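Local coordinates for mandelate racemase/muconate lactonizing protein (Alicyclobacillus acidocaldarius LAA1, PDB 3QLD), which belongs to the mandelate racemase/muconate lactonizing branch of the enolase superfamily, pairing an N-terminal capping domain with a C-terminal barrel of alternating strands and helices, at residues A142-S147 with R166-K171; L267-G272 with M292-G297. All blocks are in the same frame, centred on the assembly; numbering follows the deposited sequence.

Contact 1: A142-S147 with R166-K171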
loop_
_atom_site.group_PDB
_atom_site.type_symbol
_atom_site.label_atom_id
_atom_site.label_comp_id
_atom_site.label_asym_id
_atom_site.label_seq_id
_atom_site.Cartn_x
_atom_site.Cartn_y
_atom_site.Cartn_z
ATOM N N ALA A 142 14.771 -25.339 2.541
ATOM C CA ALA A 142 15.584 -24.794 1.481
ATOM C C ALA A 142 14.796 -24.490 0.190
ATOM O O ALA A 142 14.065 -25.342 -0.341
ATOM C CB ALA A 142 16.786 -25.796 1.145
ATOM N N THR A 143 14.951 -23.268 -0.332
ATOM C CA THR A 143 14.324 -22.886 -1.605
ATOM C C THR A 143 15.234 -23.184 -2.777
ATOM O O THR A 143 16.415 -22.806 -2.770
ATOM C CB THR A 143 13.991 -21.386 -1.597
ATOM O OG1 THR A 143 13.262 -21.119 -0.398
ATOM C CG2 THR A 143 13.158 -20.996 -2.844
ATOM N N LEU A 144 14.712 -23.900 -3.763
ATOM C CA LEU A 144 15.492 -24.279 -4.942
ATOM C C LEU A 144 14.911 -23.593 -6.177
ATOM O O LEU A 144 13.672 -23.672 -6.425
ATOM C CB LEU A 144 15.522 -25.800 -5.134
ATOM C CG LEU A 144 15.816 -26.760 -3.964
ATOM C CD1 LEU A 144 15.884 -28.129 -4.503
ATOM C CD2 LEU A 144 17.121 -26.409 -3.214
ATOM N N GLY A 145 15.790 -22.910 -6.932
ATOM C CA GLY A 145 15.371 -22.158 -8.129
ATOM C C GLY A 145 14.945 -23.111 -9.221
ATOM O O GLY A 145 15.255 -24.295 -9.151
HETATM N N MSE A 146 14.249 -22.645 -10.250
HETATM C CA MSE A 146 13.958 -23.590 -11.332
HETATM C C MSE A 146 15.045 -23.622 -12.412
HETATM O O MSE A 146 15.654 -22.584 -12.727
HETATM C CB MSE A 146 12.563 -23.372 -11.951
HETATM C CG MSE A 146 12.306 -22.065 -12.619
HETATM SE SE MSE A 146 10.355 -21.869 -12.957
HETATM C CE MSE A 146 10.404 -20.843 -14.639
ATOM N N SER A 147 15.286 -24.800 -12.981
ATOM C CA SER A 147 16.144 -24.897 -14.191
ATOM C C SER A 147 15.487 -25.708 -15.294
ATOM O O SER A 147 14.713 -26.631 -15.031
ATOM C CB SER A 147 17.514 -25.497 -13.869
ATOM O OG SER A 147 17.363 -26.486 -12.881
ATOM N N ARG A 166 14.839 -29.641 6.276
ATOM C CA ARG A 166 13.725 -30.529 6.584
ATOM C C ARG A 166 12.545 -30.298 5.621
ATOM O O ARG A 166 11.493 -30.950 5.715
ATOM C CB ARG A 166 13.317 -30.350 8.041
ATOM C CG ARG A 166 14.444 -30.819 9.033
ATOM C CD ARG A 166 14.770 -32.345 8.888
ATOM N NE ARG A 166 15.441 -32.820 10.118
ATOM C CZ ARG A 166 14.922 -32.698 11.346
ATOM N NH1 ARG A 166 13.732 -32.147 11.511
ATOM N NH2 ARG A 166 15.576 -33.125 12.421
ATOM N N ARG A 167 12.745 -29.375 4.684
ATOM C CA ARG A 167 11.742 -29.107 3.621
ATOM C C ARG A 167 12.478 -28.655 2.424
ATOM O O ARG A 167 13.494 -27.931 2.552
ATOM C CB ARG A 167 10.764 -28.024 4.060
ATOM C CG ARG A 167 9.491 -27.912 3.171
ATOM C CD ARG A 167 8.454 -26.893 3.672
ATOM N NE ARG A 167 9.020 -25.530 3.691
ATOM C CZ ARG A 167 8.559 -24.583 4.509
ATOM N NH1 ARG A 167 7.502 -24.820 5.262
ATOM N NH2 ARG A 167 9.100 -23.367 4.534
ATOM N N VAL A 168 11.985 -29.003 1.242
ATOM C CA VAL A 168 12.425 -28.221 0.092
ATOM C C VAL A 168 11.241 -27.460 -0.518
ATOM O O VAL A 168 10.128 -28.032 -0.603
ATOM C CB VAL A 168 13.128 -29.054 -1.044
ATOM C CG1 VAL A 168 14.490 -29.612 -0.536
ATOM C CG2 VAL A 168 12.207 -30.150 -1.622
ATOM N N LYS A 169 11.495 -26.228 -0.993
ATOM C CA LYS A 169 10.427 -25.442 -1.703
ATOM C C LYS A 169 10.921 -25.180 -3.105
ATOM O O LYS A 169 11.945 -24.485 -3.333
ATOM C CB LYS A 169 10.080 -24.142 -0.959
ATOM C CG LYS A 169 8.953 -23.272 -1.634
ATOM C CD LYS A 169 8.427 -22.206 -0.691
ATOM C CE LYS A 169 9.537 -21.309 -0.100
ATOM N NZ LYS A 169 9.140 -19.860 0.094
ATOM N N LEU A 170 10.239 -25.767 -4.067
ATOM C CA LEU A 170 10.598 -25.677 -5.423
ATOM C C LEU A 170 9.902 -24.504 -6.137
ATOM O O LEU A 170 8.672 -24.383 -6.088
ATOM C CB LEU A 170 10.117 -26.931 -6.133
ATOM C CG LEU A 170 10.559 -28.259 -5.507
ATOM C CD1 LEU A 170 10.268 -29.276 -6.596
ATOM C CD2 LEU A 170 12.086 -28.163 -5.268
ATOM N N LYS A 171 10.684 -23.705 -6.879
ATOM C CA LYS A 171 10.084 -22.678 -7.744
ATOM C C LYS A 171 9.463 -23.354 -8.928
ATOM O O LYS A 171 10.067 -24.240 -9.526
ATOM C CB LYS A 171 11.151 -21.656 -8.179
ATOM C CG LYS A 171 11.676 -20.864 -7.017
ATOM C CD LYS A 171 10.700 -19.733 -6.606
ATOM C CE LYS A 171 11.160 -19.063 -5.294
ATOM N NZ LYS A 171 10.860 -17.595 -5.289
HETATM O O HOH W 1 12.661 -25.750 -8.745
#
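Leu144 CD1 and Leu170 CD2 meet at 3.9 Å, two leucine side chains lying side by side and pointing the same way from neighbouring parallel strands. Both put CG anti to the carbonyl carbon (chi1 -47° and -53°), so that both lean over the same face of the sheet, and Leu144 CD1 also brushes Val168 CG1. This is the tight part of the contact: helix 150-162 covers the face bearing Ala142 and Leu144, with Ala160 against Ala142 and Ser156 and Val157 against Leu144. Beneath these side chains the backbones are zipped by four nearly straight hydrogen bonds of 2.8 to 3.0 Å, from Ala142 N to Arg167 O, Lys169 N to Ala142 O, Leu144 N to Lys169 O and Lys171 N to Leu144 O. The connection through helix 150-162 makes strands 137-144 and 167-171 a beta-alpha-beta unit, the repeating element of a TIM-type barrel. The other face carries Thr143, Lys169 and Lys171, and its cross-strand contacts involve lysine methylenes. Thr143 OG1 lies 3.7 Å from Lys169 CE, while Thr143 CG2, anti to the backbone N, rests against Lys171 CE. The lysine ends are engaged elsewhere: Lys169 NZ forms salt bridges with Asp323 and Glu221, and Lys171 NZ with Asp196. Beyond Leu144 the pairing gives way to a looser, more exposed margin. Gly145 CA is 4.1 Å from Lys171 CG, and selenomethionine Met146 touches the other segment chiefly through CB, 3.6 Å from Lys171 O. Here a water lies near both Lys171 O and Leu144 O, 3.1 Å from the former.

Contact 2: L267-G272 with M292-G297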
loop_
_atom_site.group_PDB
_atom_site.type_symbol
_atom_site.label_atom_id
_atom_site.label_comp_id
_atom_site.label_asym_id
_atom_site.label_seq_id
_atom_site.Cartn_x
_atom_site.Cartn_y
_atom_site.Cartn_z
ATOM N N LEU A 267 -0.574 -19.717 5.776
ATOM C CA LEU A 267 -0.074 -18.331 5.800
ATOM C C LEU A 267 1.431 -18.345 5.970
ATOM O O LEU A 267 1.939 -18.987 6.919
ATOM C CB LEU A 267 -0.773 -17.539 6.925
ATOM C CG LEU A 267 -0.332 -16.062 7.122
ATOM C CD1 LEU A 267 -0.737 -15.223 5.885
ATOM C CD2 LEU A 267 -0.997 -15.487 8.380
ATOM N N ASN A 268 2.119 -17.676 5.037
ATOM C CA ASN A 268 3.535 -17.274 5.199
ATOM C C ASN A 268 3.552 -16.012 6.037
ATOM O O ASN A 268 3.081 -14.940 5.605
ATOM C CB ASN A 268 4.225 -17.116 3.835
ATOM C CG ASN A 268 5.676 -16.669 3.924
ATOM O OD1 ASN A 268 6.099 -16.121 4.938
ATOM N ND2 ASN A 268 6.409 -16.850 2.855
ATOM N N VAL A 269 4.024 -16.172 7.270
ATOM C CA VAL A 269 4.081 -15.053 8.227
ATOM C C VAL A 269 5.438 -14.357 8.130
ATOM O O VAL A 269 6.474 -15.018 8.213
ATOM C CB VAL A 269 3.901 -15.550 9.665
ATOM C CG1 VAL A 269 4.251 -14.406 10.734
ATOM C CG2 VAL A 269 2.429 -16.036 9.835
ATOM N N LYS A 270 5.453 -13.019 7.941
ATOM C CA LYS A 270 6.726 -12.290 8.114
ATOM C C LYS A 270 6.302 -11.100 8.977
ATOM O O LYS A 270 5.467 -10.320 8.573
ATOM C CB LYS A 270 7.324 -11.856 6.783
ATOM C CG LYS A 270 7.618 -12.993 5.822
ATOM C CD LYS A 270 8.252 -12.543 4.502
ATOM C CE LYS A 270 8.254 -13.732 3.530
ATOM N NZ LYS A 270 8.770 -13.424 2.180
ATOM N N PRO A 271 6.746 -11.074 10.238
ATOM C CA PRO A 271 6.276 -10.084 11.199
ATOM C C PRO A 271 6.400 -8.672 10.652
ATOM O O PRO A 271 5.531 -7.854 10.878
ATOM C CB PRO A 271 7.176 -10.352 12.447
ATOM C CG PRO A 271 7.526 -11.822 12.278
ATOM C CD PRO A 271 7.667 -12.074 10.831
ATOM N N GLY A 272 7.465 -8.391 9.904
ATOM C CA GLY A 272 7.644 -7.034 9.360
ATOM C C GLY A 272 6.559 -6.714 8.335
ATOM O O GLY A 272 5.977 -5.641 8.343
HETATM N N MSE A 292 -6.267 -22.752 9.551
HETATM C CA MSE A 292 -5.072 -22.550 8.748
HETATM C C MSE A 292 -3.756 -22.918 9.511
HETATM O O MSE A 292 -3.702 -22.941 10.769
HETATM C CB MSE A 292 -5.069 -21.096 8.297
HETATM C CG MSE A 292 -6.316 -20.700 7.565
HETATM SE SE MSE A 292 -6.295 -18.847 6.885
HETATM C CE MSE A 292 -4.750 -19.038 5.717
ATOM N N ALA A 293 -2.721 -23.270 8.750
ATOM C CA ALA A 293 -1.396 -23.535 9.297
ATOM C C ALA A 293 -0.564 -22.316 8.884
ATOM O O ALA A 293 -0.853 -21.678 7.865
ATOM C CB ALA A 293 -0.806 -24.785 8.635
ATOM N N ALA A 294 0.450 -21.994 9.684
ATOM C CA ALA A 294 1.350 -20.874 9.364
ATOM C C ALA A 294 2.802 -21.299 9.577
ATOM O O ALA A 294 3.085 -22.321 10.259
ATOM C CB ALA A 294 0.949 -19.624 10.174
ATOM N N TRP A 295 3.728 -20.570 8.943
ATOM C CA TRP A 295 5.154 -20.806 9.077
ATOM C C TRP A 295 5.790 -19.463 8.816
ATOM O O TRP A 295 5.132 -18.558 8.225
ATOM C CB TRP A 295 5.636 -21.849 8.070
ATOM C CG TRP A 295 5.323 -21.573 6.648
ATOM C CD1 TRP A 295 4.134 -21.787 6.019
ATOM C CD2 TRP A 295 6.199 -20.997 5.673
ATOM N NE1 TRP A 295 4.213 -21.415 4.688
ATOM C CE2 TRP A 295 5.464 -20.896 4.455
ATOM C CE3 TRP A 295 7.524 -20.517 5.711
ATOM C CZ2 TRP A 295 6.014 -20.367 3.276
ATOM C CZ3 TRP A 295 8.091 -20.010 4.528
ATOM C CH2 TRP A 295 7.329 -19.916 3.324
ATOM N N VAL A 296 7.045 -19.304 9.207
ATOM C CA VAL A 296 7.732 -18.008 9.008
ATOM C C VAL A 296 8.627 -17.973 7.771
ATOM O O VAL A 296 9.534 -18.810 7.585
ATOM C CB VAL A 296 8.517 -17.561 10.319
ATOM C CG1 VAL A 296 9.460 -16.392 10.064
ATOM C CG2 VAL A 296 7.615 -17.283 11.454
ATOM N N GLY A 297 8.419 -16.954 6.897
ATOM C CA GLY A 297 9.172 -16.882 5.646
ATOM C C GLY A 297 10.328 -15.924 5.826
ATOM O O GLY A 297 10.426 -15.282 6.870
#
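The indole of Trp295 and the carboxamide of Asn268 are the flat groups of this contact, their planes 36° apart and the two side chains slanting across one another. Asn268 lies over one face of the indole: its CB stands 3.7 Å above the ring plane, offset toward the rim in an off-centre CH-pi contact, and its ND2 reaches within 3.2 Å of Trp295 CH2. Phe219 stacks with the indole and Arg167 makes a cation-pi contact with it, while Leu267 O approaches the ring obliquely. These residues belong to two adjacent parallel strands, 266-269 and 293-296, of the C-terminal TIM-type barrel, with helix 277-289 in the connection between them. The Trp295 side chain starts with CG wedged between the backbone N and the carbonyl carbon (chi1 55°), a torsion that swings the indole back beside Asn268. The amide is anchored at its far end, where ND2 donates to Glu221, a grip that should restrict rotation of the carboxamide over the ring. On the other face of the sheet the side chains that meet across the strands are apolar. Ala294 CB sits between Val269 CG2, at 3.9 Å, and Leu267 CB, at 4.2 Å, with Leu284 of helix 277-289 against Ala294. Backbone hydrogen bonds join the strands, among them Val269 N to Trp295 O at 2.8 Å and Trp295 N to Leu267 O at 3.1 Å. At the C-terminal end Gly297 N donates to Val269 O, and the extended chain of Lys270 runs alongside the glycine, bringing CE to 3.8 Å from Gly297 C.

In the fold
Contacts 1 and 2 lie on the same sheet, their centres about 17 Å apart: contact 1 pairs strands near the start of the barrel domain and contact 2 strands near its end, yet long side chains bridge the interior. Arg167 NH2 of contact 1 comes within 3.5 Å of Trp295 CE3 of contact 2, and Lys169 NZ lies 3.7 Å from Trp295 CH2. Glu221 is shared by the two contacts, within a mixed aromatic and charged cluster inside the barrel. Lys169, Lys171, Asp196, Glu221, Asp246 and Lys270 all lie toward the C-terminal ends of barrel strands, where enolase-superfamily proteins keep their active site, so both contacts probably border that region.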